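Local coordinates for protein telomeric DNA-binding factor trf1 (Schizosaccharomyces pombe, PDB 6K5S) that probably binds telomeric DNA and carries an all-helical domain of the telomere repeat binding factor (TRF) family, at residues K26-A31 and F211-A216; E111-D116 and C217-N222; D153-D158 and T187-R192. All coordinates share one frame; numbering follows the deposited sequence.

Contact 1: K26-A31 and F211-A216; sequences KPVQEA and FLSEIA
V28 meets L212 methyl to methyl, V28 CG2 lying 3.6 Å from L212 CD2, and this small apolar pair carries most of the contact. The two side chains cross at about a right angle. V28 CG1 takes the crowded position between the backbone N and the carbonyl carbon (chi1 49°). That rotation leaves CG2 anti to the N, where it faces the leucine, and turns CG1 to S213, which it meets more loosely: V28 CG1 stands 4.1 Å from S213 OG. L212 departs from a staggered first torsion (chi1 -134°), and besides CD2 its CB and CG both come within 4.2 Å of V28 CG2. The contact joins the first turn of helix 28-36 to the middle of helix 208-222 in an all-helical domain of the TRF family. P27 is the N-cap of the shorter helix, and its carbonyl accepts the first backbone bonds of the helix: A31 N donates to P27 O at 2.9 Å, with a weaker bond from E30 N. V28 O is used by S32 OG. Y95, from a loop, touches V28, A31 and L212, adding an aromatic side to the apolar patch. On the side of the turn away from helix 208-222, K26 reaches forward to E30, and K26 NZ and E30 OE2 form a salt bridge at 3.5 Å. On helix 208-222, F211 and I215 direct their side chains to helix 122-141, touching L131 and L127 respectively.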
loop_
_atom_site.group_PDB
_atom_site.type_symbol
_atom_site.label_atom_id
_atom_site.label_comp_id
_atom_site.label_asym_id
_atom_site.label_seq_id
_atom_site.Cartn_x
_atom_site.Cartn_y
_atom_site.Cartn_z
ATOM N N LYS A 26 -12.615 -1.207 16.950
ATOM C CA LYS A 26 -13.682 -0.375 17.496
ATOM C C LYS A 26 -14.698 -1.251 18.222
ATOM O O LYS A 26 -14.545 -2.483 18.230
ATOM C CB LYS A 26 -14.346 0.423 16.374
ATOM C CG LYS A 26 -13.472 1.527 15.827
ATOM C CD LYS A 26 -14.084 2.109 14.573
ATOM C CE LYS A 26 -13.989 3.620 14.574
ATOM N NZ LYS A 26 -14.529 4.142 13.295
ATOM N N PRO A 27 -15.722 -0.673 18.865
ATOM C CA PRO A 27 -16.799 -1.501 19.423
ATOM C C PRO A 27 -17.329 -2.491 18.390
ATOM O O PRO A 27 -17.441 -2.167 17.205
ATOM C CB PRO A 27 -17.860 -0.471 19.823
ATOM C CG PRO A 27 -17.078 0.743 20.172
ATOM C CD PRO A 27 -15.825 0.730 19.317
ATOM N N VAL A 28 -17.665 -3.703 18.853
ATOM C CA VAL A 28 -17.979 -4.800 17.934
ATOM C C VAL A 28 -19.097 -4.408 16.973
ATOM O O VAL A 28 -19.017 -4.673 15.765
ATOM C CB VAL A 28 -18.317 -6.089 18.710
ATOM C CG1 VAL A 28 -19.354 -5.834 19.816
ATOM C CG2 VAL A 28 -18.827 -7.155 17.757
ATOM N N GLN A 29 -20.154 -3.774 17.490
ATOM C CA GLN A 29 -21.239 -3.301 16.631
ATOM C C GLN A 29 -20.727 -2.363 15.542
ATOM O O GLN A 29 -21.161 -2.452 14.386
ATOM C CB GLN A 29 -22.309 -2.620 17.496
ATOM C CG GLN A 29 -23.252 -1.692 16.753
ATOM C CD GLN A 29 -24.249 -2.411 15.854
ATOM O OE1 GLN A 29 -24.108 -3.596 15.531
ATOM N NE2 GLN A 29 -25.274 -1.666 15.424
ATOM N N GLU A 30 -19.779 -1.495 15.883
ATOM C CA GLU A 30 -19.255 -0.517 14.935
ATOM C C GLU A 30 -18.387 -1.185 13.875
ATOM O O GLU A 30 -18.524 -0.902 12.679
ATOM C CB GLU A 30 -18.447 0.533 15.689
ATOM C CG GLU A 30 -19.152 1.809 15.967
ATOM C CD GLU A 30 -18.164 2.951 16.059
ATOM O OE1 GLU A 30 -18.076 3.564 17.147
ATOM O OE2 GLU A 30 -17.475 3.225 15.043
ATOM N N ALA A 31 -17.469 -2.059 14.302
ATOM C CA ALA A 31 -16.634 -2.796 13.357
ATOM C C ALA A 31 -17.474 -3.728 12.498
ATOM O O ALA A 31 -17.303 -3.787 11.275
ATOM C CB ALA A 31 -15.558 -3.589 14.106
ATOM N N PHE A 211 -17.321 -13.813 21.907
ATOM C CA PHE A 211 -15.906 -14.001 21.594
ATOM C C PHE A 211 -15.370 -12.831 20.785
ATOM O O PHE A 211 -14.235 -12.387 20.996
ATOM C CB PHE A 211 -15.675 -15.317 20.844
ATOM C CG PHE A 211 -14.254 -15.487 20.375
ATOM C CD1 PHE A 211 -13.246 -15.730 21.281
ATOM C CD2 PHE A 211 -13.930 -15.362 19.036
ATOM C CE1 PHE A 211 -11.934 -15.877 20.861
ATOM C CE2 PHE A 211 -12.614 -15.500 18.604
ATOM C CZ PHE A 211 -11.619 -15.756 19.514
ATOM N N LEU A 212 -16.162 -12.327 19.843
ATOM C CA LEU A 212 -15.731 -11.175 19.074
ATOM C C LEU A 212 -15.382 -10.022 20.009
ATOM O O LEU A 212 -14.315 -9.409 19.892
ATOM C CB LEU A 212 -16.829 -10.779 18.096
ATOM C CG LEU A 212 -16.538 -10.456 16.634
ATOM C CD1 LEU A 212 -15.843 -11.602 15.932
ATOM C CD2 LEU A 212 -17.861 -10.150 15.940
ATOM N N SER A 213 -16.250 -9.762 20.987
ATOM C CA SER A 213 -16.011 -8.674 21.927
ATOM C C SER A 213 -14.785 -8.951 22.791
ATOM O O SER A 213 -14.007 -8.038 23.085
ATOM C CB SER A 213 -17.252 -8.454 22.792
ATOM O OG SER A 213 -17.359 -7.094 23.176
ATOM N N GLU A 214 -14.575 -10.210 23.177
ATOM C CA GLU A 214 -13.378 -10.546 23.937
ATOM C C GLU A 214 -12.116 -10.212 23.150
ATOM O O GLU A 214 -11.180 -9.609 23.685
ATOM C CB GLU A 214 -13.374 -12.030 24.316
ATOM C CG GLU A 214 -14.558 -12.523 25.138
ATOM C CD GLU A 214 -14.492 -12.109 26.590
ATOM O OE1 GLU A 214 -13.381 -11.789 27.067
ATOM O OE2 GLU A 214 -15.556 -12.111 27.255
ATOM N N ILE A 215 -12.059 -10.620 21.878
ATOM C CA ILE A 215 -10.788 -10.560 21.163
ATOM C C ILE A 215 -10.468 -9.128 20.760
ATOM O O ILE A 215 -9.312 -8.693 20.834
ATOM C CB ILE A 215 -10.790 -11.514 19.951
ATOM C CG1 ILE A 215 -9.371 -11.678 19.407
ATOM C CG2 ILE A 215 -11.688 -11.005 18.836
ATOM C CD1 ILE A 215 -8.503 -12.537 20.272
ATOM N N ALA A 216 -11.480 -8.360 20.355
ATOM C CA ALA A 216 -11.216 -6.986 19.938
ATOM C C ALA A 216 -10.731 -6.156 21.116
ATOM O O ALA A 216 -9.727 -5.441 21.009
ATOM C CB ALA A 216 -12.464 -6.370 19.315
#

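Contact 2: E111-D116 and C217-N222; sequences EVFAPD and CYIHNN
The F113 ring presents its edge to helix 208-222: Y218 CE1 lies in the ring plane, 3.4 Å from F113 CD2, and I219 CG1 is also near that plane, 3.5 Å from F113 CE2. F109 stacks with the phenylalanine ring, and F90 meets it edge-to-face. The Y218 ring receives F113 obliquely, with planes 65° apart and centroids separated by 5.5 Å. F113 and Y218 run past each other in opposite directions, which brings the side of the tyrosine ring, rather than its hydroxyl, to the phenylalanine. With its CG anti to the backbone N (chi1 176°), the tyrosine lays CD1 and CE1 against F113. I219 crosses F113 at about a right angle; its extended CG1 branch (chi2 172°) carries CD1 along the rim to 3.7 Å from F113 CZ. The polar end of Y218 is bound by Q124, whose NE2 hydrogen-bonds to the tyrosine OH, so this buried aromatic packing keeps a polar partner at its margin. F113 ends helix 102-113, and its ring is wedged into the TRF-family helical domain: L87 of helix 76-94 touches both F113 and I219, whereas L127 of helix 122-141 touches both F113 and Y218.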
loop_
_atom_site.group_PDB
_atom_site.type_symbol
_atom_site.label_atom_id
_atom_site.label_comp_id
_atom_site.label_asym_id
_atom_site.label_seq_id
_atom_site.Cartn_x
_atom_site.Cartn_y
_atom_site.Cartn_z
ATOM N N GLU A 111 1.886 -17.574 18.251
ATOM C CA GLU A 111 2.842 -16.790 17.480
ATOM C C GLU A 111 2.319 -15.378 17.221
ATOM O O GLU A 111 3.097 -14.423 17.158
ATOM C CB GLU A 111 3.156 -17.506 16.167
ATOM C CG GLU A 111 4.103 -16.738 15.271
ATOM C CD GLU A 111 5.508 -16.696 15.832
ATOM O OE1 GLU A 111 5.994 -17.736 16.330
ATOM O OE2 GLU A 111 6.123 -15.614 15.790
ATOM N N VAL A 112 1.006 -15.227 17.128
ATOM C CA VAL A 112 0.398 -13.929 16.857
ATOM C C VAL A 112 0.330 -13.084 18.127
ATOM O O VAL A 112 0.625 -11.887 18.108
ATOM C CB VAL A 112 -0.997 -14.153 16.231
ATOM C CG1 VAL A 112 -1.780 -12.847 16.142
ATOM C CG2 VAL A 112 -0.854 -14.790 14.859
ATOM N N PHE A 113 -0.033 -13.691 19.263
ATOM C CA PHE A 113 -0.274 -12.920 20.477
ATOM C C PHE A 113 0.870 -12.976 21.473
ATOM O O PHE A 113 0.959 -12.089 22.326
ATOM C CB PHE A 113 -1.563 -13.402 21.163
ATOM C CG PHE A 113 -2.810 -13.045 20.410
ATOM C CD1 PHE A 113 -3.269 -13.859 19.399
ATOM C CD2 PHE A 113 -3.512 -11.882 20.706
ATOM C CE1 PHE A 113 -4.422 -13.535 18.693
ATOM C CE2 PHE A 113 -4.662 -11.543 20.009
ATOM C CZ PHE A 113 -5.116 -12.368 18.991
ATOM N N ALA A 114 1.742 -13.980 21.383
ATOM C CA ALA A 114 2.920 -14.102 22.248
ATOM C C ALA A 114 4.154 -14.429 21.403
ATOM O O ALA A 114 4.778 -15.486 21.547
ATOM C CB ALA A 114 2.686 -15.161 23.320
ATOM N N PRO A 115 4.513 -13.551 20.484
ATOM C CA PRO A 115 5.633 -13.849 19.587
ATOM C C PRO A 115 6.960 -13.719 20.317
ATOM O O PRO A 115 7.058 -13.103 21.381
ATOM C CB PRO A 115 5.493 -12.794 18.485
ATOM C CG PRO A 115 4.833 -11.647 19.179
ATOM C CD PRO A 115 3.941 -12.214 20.244
ATOM N N ASP A 116 7.979 -14.370 19.750
ATOM C CA ASP A 116 9.370 -14.198 20.177
ATOM C C ASP A 116 9.612 -14.709 21.600
ATOM O O ASP A 116 10.357 -14.102 22.374
ATOM C CB ASP A 116 9.803 -12.735 20.047
ATOM C CG ASP A 116 9.579 -12.183 18.654
ATOM O OD1 ASP A 116 9.773 -12.938 17.679
ATOM O OD2 ASP A 116 9.202 -10.993 18.531
ATOM N N CYS A 217 -11.414 -6.278 22.259
ATOM C CA CYS A 217 -10.988 -5.599 23.479
ATOM C C CYS A 217 -9.544 -5.929 23.834
ATOM O O CYS A 217 -8.751 -5.029 24.129
ATOM C CB CYS A 217 -11.915 -5.966 24.631
ATOM S SG CYS A 217 -13.550 -5.210 24.496
ATOM N N TYR A 218 -9.178 -7.215 23.810
ATOM C CA TYR A 218 -7.777 -7.551 24.052
ATOM C C TYR A 218 -6.875 -6.850 23.051
ATOM O O TYR A 218 -5.877 -6.228 23.423
ATOM C CB TYR A 218 -7.533 -9.062 23.988
ATOM C CG TYR A 218 -6.066 -9.409 24.142
ATOM C CD1 TYR A 218 -5.188 -9.318 23.069
ATOM C CD2 TYR A 218 -5.554 -9.828 25.362
ATOM C CE1 TYR A 218 -3.846 -9.614 23.208
ATOM C CE2 TYR A 218 -4.207 -10.136 25.505
ATOM C CZ TYR A 218 -3.362 -10.024 24.426
ATOM O OH TYR A 218 -2.020 -10.326 24.550
ATOM N N ILE A 219 -7.169 -7.010 21.763
ATOM C CA ILE A 219 -6.265 -6.501 20.742
ATOM C C ILE A 219 -6.237 -4.982 20.796
ATOM O O ILE A 219 -5.189 -4.361 20.568
ATOM C CB ILE A 219 -6.666 -7.047 19.357
ATOM C CG1 ILE A 219 -6.086 -8.450 19.174
ATOM C CG2 ILE A 219 -6.158 -6.162 18.240
ATOM C CD1 ILE A 219 -6.578 -9.181 17.929
ATOM N N HIS A 220 -7.358 -4.366 21.153
ATOM C CA HIS A 220 -7.366 -2.937 21.412
ATOM C C HIS A 220 -6.577 -2.654 22.681
ATOM O O HIS A 220 -5.453 -2.149 22.617
ATOM C CB HIS A 220 -8.795 -2.408 21.540
ATOM C CG HIS A 220 -8.964 -1.001 21.053
ATOM N ND1 HIS A 220 -9.613 -0.033 21.791
ATOM C CD2 HIS A 220 -8.567 -0.399 19.904
ATOM C CE1 HIS A 220 -9.607 1.106 21.118
ATOM N NE2 HIS A 220 -8.981 0.911 19.971
ATOM N N ASN A 221 -7.141 -2.999 23.838
ATOM C CA ASN A 221 -6.543 -2.630 25.122
ATOM C C ASN A 221 -5.159 -3.252 25.378
ATOM O O ASN A 221 -4.682 -3.108 26.511
ATOM C CB ASN A 221 -7.505 -2.999 26.244
ATOM C CG ASN A 221 -8.892 -2.445 26.013
ATOM O OD1 ASN A 221 -9.383 -2.424 24.878
ATOM N ND2 ASN A 221 -9.531 -1.974 27.081
ATOM N N ASN A 222 -4.496 -3.909 24.424
ATOM C CA ASN A 222 -3.115 -4.343 24.581
ATOM C C ASN A 222 -2.208 -3.824 23.479
ATOM O O ASN A 222 -0.998 -4.073 23.524
ATOM C CB ASN A 222 -3.023 -5.873 24.617
ATOM C CG ASN A 222 -3.395 -6.443 25.961
ATOM O OD1 ASN A 222 -4.554 -6.394 26.377
ATOM N ND2 ASN A 222 -2.407 -7.001 26.656
#

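Contact 3: D153-D158 and T187-R192; sequences DLFPSD and TARKER
F155 and K190 face each other at the closest backbone approach, their CA atoms 6.4 Å apart. F155 is the first residue to leave helical geometry after helix 147-154, with P156 and S157 following it in a loop, whereas T187-R192 stays helical throughout, within helix 177-195. The exit from the helix turns the F155 carbonyl to the lysine: K190 NZ gives F155 O a weak hydrogen bond at 3.3 Å. The same ammonium is also hydrogen-bonded to N152 OD1 in the last full turn of helix 147-154, so it is held mainly by N152 OD1, with F155 O a weak second partner. Its stem does the packing. CG is anti to the backbone N (chi1 -168°) and the chain continues extended, running past F155 in the opposite direction; K190 CG and CD each lie 3.6 Å from F155 CB, and K190 CB is 3.8 Å from F155 CG. K190 CA sits over one face of the ring. Replacing K190 by alanine is likely to leave F155 O and N152 OD1 without their ammonium donor and to open a gap beside F155 CB. This is an interhelical packing of the TRF-family helical domain, in which the end of one helix lodges against the side of another, with helix 159-166 between them in sequence. R189 approaches the phenylalanine obliquely, R189 CG 3.9 Å from F155 CZ. The arginine then bends at chi2 (64°) and chi3, leading the guanidinium away, its plane 57° from that of the ring. Helix 122-141 takes up that charged end: E130 forms a salt bridge with NH2, and T133 OG1 a hydrogen bond with NH1. C186 and L193 of the same helix also touch the F155 side chain.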
loop_
_atom_site.group_PDB
_atom_site.type_symbol
_atom_site.label_atom_id
_atom_site.label_comp_id
_atom_site.label_asym_id
_atom_site.label_seq_id
_atom_site.Cartn_x
_atom_site.Cartn_y
_atom_site.Cartn_z
ATOM N N ASP A 153 -7.660 -32.578 18.865
ATOM C CA ASP A 153 -6.790 -31.670 18.126
ATOM C C ASP A 153 -6.729 -30.309 18.798
ATOM O O ASP A 153 -5.654 -29.707 18.907
ATOM C CB ASP A 153 -7.282 -31.502 16.689
ATOM C CG ASP A 153 -7.040 -32.724 15.848
ATOM O OD1 ASP A 153 -6.390 -33.678 16.337
ATOM O OD2 ASP A 153 -7.509 -32.730 14.699
ATOM N N LEU A 154 -7.877 -29.802 19.246
ATOM C CA LEU A 154 -7.921 -28.429 19.726
ATOM C C LEU A 154 -7.449 -28.292 21.163
ATOM O O LEU A 154 -6.983 -27.218 21.544
ATOM C CB LEU A 154 -9.335 -27.880 19.597
ATOM C CG LEU A 154 -9.705 -27.486 18.173
ATOM C CD1 LEU A 154 -11.186 -27.169 18.133
ATOM C CD2 LEU A 154 -8.865 -26.304 17.680
ATOM N N PHE A 155 -7.588 -29.346 21.965
ATOM C CA PHE A 155 -7.224 -29.349 23.379
ATOM C C PHE A 155 -6.306 -30.543 23.601
ATOM O O PHE A 155 -6.699 -31.543 24.222
ATOM C CB PHE A 155 -8.459 -29.454 24.276
ATOM C CG PHE A 155 -9.414 -28.299 24.164
ATOM C CD1 PHE A 155 -9.274 -27.192 24.984
ATOM C CD2 PHE A 155 -10.476 -28.335 23.274
ATOM C CE1 PHE A 155 -10.151 -26.120 24.894
ATOM C CE2 PHE A 155 -11.355 -27.255 23.182
ATOM C CZ PHE A 155 -11.191 -26.151 24.001
ATOM N N PRO A 156 -5.074 -30.474 23.103
ATOM C CA PRO A 156 -4.256 -31.680 22.979
ATOM C C PRO A 156 -3.599 -32.044 24.303
ATOM O O PRO A 156 -3.542 -31.252 25.242
ATOM C CB PRO A 156 -3.220 -31.292 21.920
ATOM C CG PRO A 156 -3.074 -29.806 22.065
ATOM C CD PRO A 156 -4.370 -29.268 22.615
ATOM N N SER A 157 -3.097 -33.280 24.357
ATOM C CA SER A 157 -2.428 -33.765 25.558
ATOM C C SER A 157 -1.013 -33.212 25.718
ATOM O O SER A 157 -0.488 -33.221 26.836
ATOM C CB SER A 157 -2.383 -35.297 25.551
ATOM O OG SER A 157 -1.539 -35.770 24.512
ATOM N N ASP A 158 -0.393 -32.725 24.640
ATOM C CA ASP A 158 0.975 -32.217 24.681
ATOM C C ASP A 158 1.049 -30.704 24.910
ATOM O O ASP A 158 2.030 -30.068 24.499
ATOM C CB ASP A 158 1.716 -32.601 23.394
ATOM C CG ASP A 158 1.163 -31.893 22.151
ATOM O OD1 ASP A 158 0.095 -31.258 22.242
ATOM O OD2 ASP A 158 1.801 -31.961 21.074
ATOM N N THR A 187 -8.124 -28.146 30.058
ATOM C CA THR A 187 -8.614 -29.489 30.367
ATOM C C THR A 187 -10.073 -29.455 30.804
ATOM O O THR A 187 -10.892 -30.253 30.337
ATOM C CB THR A 187 -7.757 -30.128 31.466
ATOM O OG1 THR A 187 -6.370 -30.001 31.131
ATOM C CG2 THR A 187 -8.106 -31.598 31.654
ATOM N N ALA A 188 -10.408 -28.530 31.708
ATOM C CA ALA A 188 -11.783 -28.387 32.177
ATOM C C ALA A 188 -12.732 -27.997 31.050
ATOM O O ALA A 188 -13.872 -28.481 30.995
ATOM C CB ALA A 188 -11.841 -27.351 33.299
ATOM N N ARG A 189 -12.293 -27.105 30.150
ATOM C CA ARG A 189 -13.150 -26.691 29.044
ATOM C C ARG A 189 -13.367 -27.836 28.059
ATOM O O ARG A 189 -14.478 -28.018 27.538
ATOM C CB ARG A 189 -12.547 -25.464 28.346
ATOM C CG ARG A 189 -13.291 -25.034 27.095
ATOM C CD ARG A 189 -14.703 -24.573 27.436
ATOM N NE ARG A 189 -14.699 -23.465 28.394
ATOM C CZ ARG A 189 -14.663 -22.180 28.058
ATOM N NH1 ARG A 189 -14.602 -21.812 26.779
ATOM N NH2 ARG A 189 -14.670 -21.249 29.003
ATOM N N LYS A 190 -12.327 -28.637 27.815
ATOM C CA LYS A 190 -12.479 -29.799 26.942
ATOM C C LYS A 190 -13.545 -30.750 27.480
ATOM O O LYS A 190 -14.433 -31.188 26.740
ATOM C CB LYS A 190 -11.134 -30.510 26.791
ATOM C CG LYS A 190 -11.074 -31.548 25.691
ATOM C CD LYS A 190 -9.819 -32.398 25.835
ATOM C CE LYS A 190 -9.573 -33.210 24.583
ATOM N NZ LYS A 190 -8.502 -34.230 24.781
ATOM N N GLU A 191 -13.487 -31.051 28.778
ATOM C CA GLU A 191 -14.458 -31.959 29.377
ATOM C C GLU A 191 -15.865 -31.383 29.295
ATOM O O GLU A 191 -16.807 -32.079 28.896
ATOM C CB GLU A 191 -14.069 -32.245 30.830
ATOM C CG GLU A 191 -15.215 -32.775 31.702
ATOM C CD GLU A 191 -14.713 -33.579 32.895
ATOM O OE1 GLU A 191 -13.526 -33.412 33.260
ATOM O OE2 GLU A 191 -15.499 -34.375 33.461
ATOM N N ARG A 192 -16.037 -30.111 29.671
ATOM C CA ARG A 192 -17.357 -29.496 29.557
ATOM C C ARG A 192 -17.872 -29.571 28.127
ATOM O O ARG A 192 -19.059 -29.843 27.895
ATOM C CB ARG A 192 -17.317 -28.044 30.036
ATOM C CG ARG A 192 -18.524 -27.238 29.577
ATOM C CD ARG A 192 -18.814 -26.056 30.474
ATOM N NE ARG A 192 -19.618 -26.454 31.622
ATOM C CZ ARG A 192 -19.103 -26.731 32.811
ATOM N NH1 ARG A 192 -19.893 -27.088 33.810
ATOM N NH2 ARG A 192 -17.788 -26.650 32.992
#

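Contacts 1 and 2 share helix 208-222, which meets helix 28-36 with one part and the end of helix 102-113 with the next; they touch where I215 CD1 packs 3.6 Å from F113 CZ. Contact 2 is the deepest, an aromatic and aliphatic cluster; contact 1 is a partly buried aliphatic pair. Contact 3 lies farthest from the chain centre, with its nearest atoms about 8 Å from contact 1 and about 14 Å from contact 2. There a lysine combines apolar packing with a weak bond to a carbonyl just past a helix end. Helix 122-141 is the common neighbour, reached by side chains from all three.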